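Local atomic coordinates of lipoteichoic acid primase (Listeria monocytogenes, PDB entry 4UOP), a protein that belongs to the sulfatase-like family and has an extracellular catalytic domain that binds a magnesium ion. Residues Q80-T85 against E252-A257. Numbering follows the deposited sequence.
Sequences QSITPT and EAVHYA
His255 reaches from helix 246-271 to the turn at Ile82 and donates a hydrogen bond from ND1 to the backbone O of Ile82, at 3.1 Å. The bond is bent, with 147° at the hydrogen. ND1 comes from above the carbonyl plane, and the oxygen sits near the plane of the imidazole at its edge. With CG anti to the backbone N (chi1 180°), the ring is carried to the turn, with ND1 towards the Ile82 carbonyl. The same oxygen also takes a weaker CA-H...O contact from His255 CA, at 3.3 Å. The O of Ser81 also lies 3.3 Å from His255 ND1. The other ring nitrogen, NE2, makes a weak hydrogen bond to Glu235.

The segment 80-85 joins strand 80-81 of a two-stranded antiparallel hairpin to helix 84-89. Thr83 is at the N-cap position of that helix, but its side chain makes no capping bond. The contact therefore packs a strand-to-helix turn on a long helix of the sulfatase-like alpha/beta domain. The bound magnesium ion is about 11 Å from the side chain of Val254.

Apolar packing is centred on Val254. Its CG1 touches Thr83 CG2 at 3.6 Å and Ile82 CG2 at 3.9 Å. The Ile82 and Val254 side chains cross at about a right angle. Ile82 also rests on Phe251 of the same helix. The Thr83 methyl faces the valine, while its OG1 is hydrogen-bonded to Asn74 and Asp87. Pro84 CD lies obliquely to the imidazole, 4.2 Å from His255 ND1.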
ATOM      1  N   GLN B  80     -35.960 -14.163   2.793  1.00 34.70           N
ATOM      2  CA  GLN B  80     -35.652 -13.391   1.578  1.00 32.84           C
ATOM      3  C   GLN B  80     -34.210 -13.666   1.109  1.00 31.23           C
ATOM      4  O   GLN B  80     -33.255 -13.352   1.826  1.00 30.36           O
ATOM      5  CB  GLN B  80     -35.812 -11.893   1.843  1.00 34.71           C
ATOM      6  CG  GLN B  80     -37.165 -11.453   2.405  1.00 34.69           C
ATOM      7  CD  GLN B  80     -37.088 -10.114   3.118  1.00 34.43           C
ATOM      8  OE1 GLN B  80     -37.343  -9.071   2.524  1.00 35.03           O
ATOM      9  NE2 GLN B  80     -36.694 -10.135   4.391  1.00 35.44           N
ATOM     10  N   SER B  81     -34.056 -14.237  -0.088  1.00 29.77           N
ATOM     11  CA  SER B  81     -32.732 -14.540  -0.635  1.00 29.24           C
ATOM     12  C   SER B  81     -32.017 -13.262  -1.019  1.00 28.19           C
ATOM     13  O   SER B  81     -32.582 -12.409  -1.701  1.00 28.53           O
ATOM     14  CB  SER B  81     -32.842 -15.434  -1.867  1.00 30.82           C
ATOM     15  OG  SER B  81     -33.233 -16.736  -1.495  1.00 34.11           O
ATOM     16  N   ILE B  82     -30.762 -13.142  -0.615  1.00 25.53           N
ATOM     17  CA  ILE B  82     -29.977 -11.961  -0.946  1.00 24.94           C
ATOM     18  C   ILE B  82     -29.428 -12.060  -2.368  1.00 23.51           C
ATOM     19  O   ILE B  82     -29.452 -11.075  -3.102  1.00 22.85           O
ATOM     20  CB  ILE B  82     -28.828 -11.752   0.064  1.00 25.67           C
ATOM     21  CG1 ILE B  82     -29.399 -11.535   1.474  1.00 26.69           C
ATOM     22  CG2 ILE B  82     -27.937 -10.577  -0.334  1.00 26.36           C
ATOM     23  CD1 ILE B  82     -30.315 -10.335   1.611  1.00 27.71           C
ATOM     24  N   THR B  83     -28.923 -13.237  -2.752  1.00 22.17           N
ATOM     25  CA  THR B  83     -28.368 -13.433  -4.086  1.00 21.74           C
ATOM     26  C   THR B  83     -29.037 -14.593  -4.818  1.00 21.57           C
ATOM     27  O   THR B  83     -28.367 -15.561  -5.170  1.00 20.96           O
ATOM     28  CB  THR B  83     -26.836 -13.701  -4.038  1.00 21.59           C
ATOM     29  OG1 THR B  83     -26.576 -14.877  -3.275  1.00 21.80           O
ATOM     30  CG2 THR B  83     -26.079 -12.533  -3.428  1.00 22.09           C
ATOM     31  N   PRO B  84     -30.347 -14.494  -5.085  1.00 20.89           N
ATOM     32  CA  PRO B  84     -31.024 -15.575  -5.803  1.00 21.43           C
ATOM     33  C   PRO B  84     -30.471 -15.864  -7.214  1.00 20.87           C
ATOM     34  O   PRO B  84     -30.492 -17.010  -7.624  1.00 20.24           O
ATOM     35  CB  PRO B  84     -32.490 -15.119  -5.865  1.00 21.62           C
ATOM     36  CG  PRO B  84     -32.428 -13.637  -5.710  1.00 22.46           C
ATOM     37  CD  PRO B  84     -31.246 -13.354  -4.832  1.00 21.66           C
ATOM     38  N   THR B  85     -29.975 -14.859  -7.935  1.00 20.57           N
ATOM     39  CA  THR B  85     -29.356 -15.107  -9.259  1.00 21.27           C
ATOM     40  C   THR B  85     -28.162 -16.036  -9.107  1.00 21.38           C
ATOM     41  O   THR B  85     -28.065 -17.035  -9.822  1.00 22.34           O
ATOM     42  CB  THR B  85     -28.927 -13.800  -9.968  1.00 20.84           C
ATOM     43  OG1 THR B  85     -30.072 -12.988 -10.200  1.00 21.03           O
ATOM     44  CG2 THR B  85     -28.251 -14.070 -11.322  1.00 20.83           C
ATOM     45  N   GLU B 252     -28.834  -4.810   0.944  1.00 18.69           N
ATOM     46  CA  GLU B 252     -29.713  -4.188  -0.054  1.00 20.68           C
ATOM     47  C   GLU B 252     -28.968  -3.980  -1.382  1.00 19.34           C
ATOM     48  O   GLU B 252     -29.523  -4.193  -2.456  1.00 18.19           O
ATOM     49  CB  GLU B 252     -30.228  -2.822   0.395  1.00 22.55           C
ATOM     50  CG  GLU B 252     -31.021  -2.830   1.683  1.00 24.66           C
ATOM     51  CD  GLU B 252     -32.441  -3.354   1.542  1.00 27.93           C
ATOM     52  OE1 GLU B 252     -32.880  -3.755   0.430  1.00 28.14           O
ATOM     53  OE2 GLU B 252     -33.132  -3.338   2.584  1.00 30.64           O
ATOM     54  N   ALA B 253     -27.719  -3.547  -1.293  1.00 18.98           N
ATOM     55  CA  ALA B 253     -26.933  -3.224  -2.489  1.00 18.68           C
ATOM     56  C   ALA B 253     -26.542  -4.479  -3.248  1.00 18.99           C
ATOM     57  O   ALA B 253     -26.636  -4.511  -4.479  1.00 18.88           O
ATOM     58  CB  ALA B 253     -25.695  -2.437  -2.127  1.00 19.08           C
ATOM     59  N   VAL B 254     -26.118  -5.502  -2.525  1.00 18.11           N
ATOM     60  CA  VAL B 254     -25.776  -6.783  -3.155  1.00 19.26           C
ATOM     61  C   VAL B 254     -27.022  -7.403  -3.802  1.00 18.78           C
ATOM     62  O   VAL B 254     -26.952  -7.934  -4.902  1.00 18.20           O
ATOM     63  CB  VAL B 254     -25.130  -7.733  -2.138  1.00 20.33           C
ATOM     64  CG1 VAL B 254     -25.111  -9.162  -2.652  1.00 22.72           C
ATOM     65  CG2 VAL B 254     -23.722  -7.242  -1.810  1.00 21.22           C
ATOM     66  N   HIS B 255     -28.175  -7.290  -3.132  1.00 18.59           N
ATOM     67  CA  HIS B 255     -29.406  -7.811  -3.674  1.00 19.56           C
ATOM     68  C   HIS B 255     -29.785  -7.080  -4.956  1.00 18.55           C
ATOM     69  O   HIS B 255     -30.205  -7.700  -5.914  1.00 19.93           O
ATOM     70  CB  HIS B 255     -30.542  -7.712  -2.651  1.00 20.72           C
ATOM     71  CG  HIS B 255     -31.846  -8.227  -3.164  1.00 22.98           C
ATOM     72  ND1 HIS B 255     -32.116  -9.572  -3.281  1.00 24.15           N
ATOM     73  CD2 HIS B 255     -32.941  -7.580  -3.622  1.00 24.42           C
ATOM     74  CE1 HIS B 255     -33.340  -9.728  -3.759  1.00 25.55           C
ATOM     75  NE2 HIS B 255     -33.857  -8.535  -3.980  1.00 26.08           N
ATOM     76  N   TYR B 256     -29.651  -5.756  -4.961  1.00 18.52           N
ATOM     77  CA  TYR B 256     -29.898  -4.974  -6.155  1.00 18.47           C
ATOM     78  C   TYR B 256     -28.953  -5.412  -7.294  1.00 18.29           C
ATOM     79  O   TYR B 256     -29.384  -5.659  -8.422  1.00 18.48           O
ATOM     80  CB  TYR B 256     -29.738  -3.482  -5.874  1.00 19.31           C
ATOM     81  CG  TYR B 256     -29.750  -2.671  -7.131  1.00 20.43           C
ATOM     82  CD1 TYR B 256     -30.956  -2.327  -7.753  1.00 20.79           C
ATOM     83  CD2 TYR B 256     -28.549  -2.294  -7.760  1.00 21.24           C
ATOM     84  CE1 TYR B 256     -30.957  -1.613  -8.938  1.00 21.20           C
ATOM     85  CE2 TYR B 256     -28.551  -1.580  -8.935  1.00 21.42           C
ATOM     86  CZ  TYR B 256     -29.756  -1.239  -9.522  1.00 21.18           C
ATOM     87  OH  TYR B 256     -29.739  -0.544 -10.713  1.00 22.38           O
ATOM     88  N   ALA B 257     -27.672  -5.495  -6.984  1.00 17.55           N
ATOM     89  CA  ALA B 257     -26.676  -5.865  -7.986  1.00 16.94           C
ATOM     90  C   ALA B 257     -26.954  -7.269  -8.553  1.00 16.65           C
ATOM     91  O   ALA B 257     -26.872  -7.481  -9.763  1.00 17.38           O
ATOM     92  CB  ALA B 257     -25.283  -5.777  -7.390  1.00 16.68           C
TER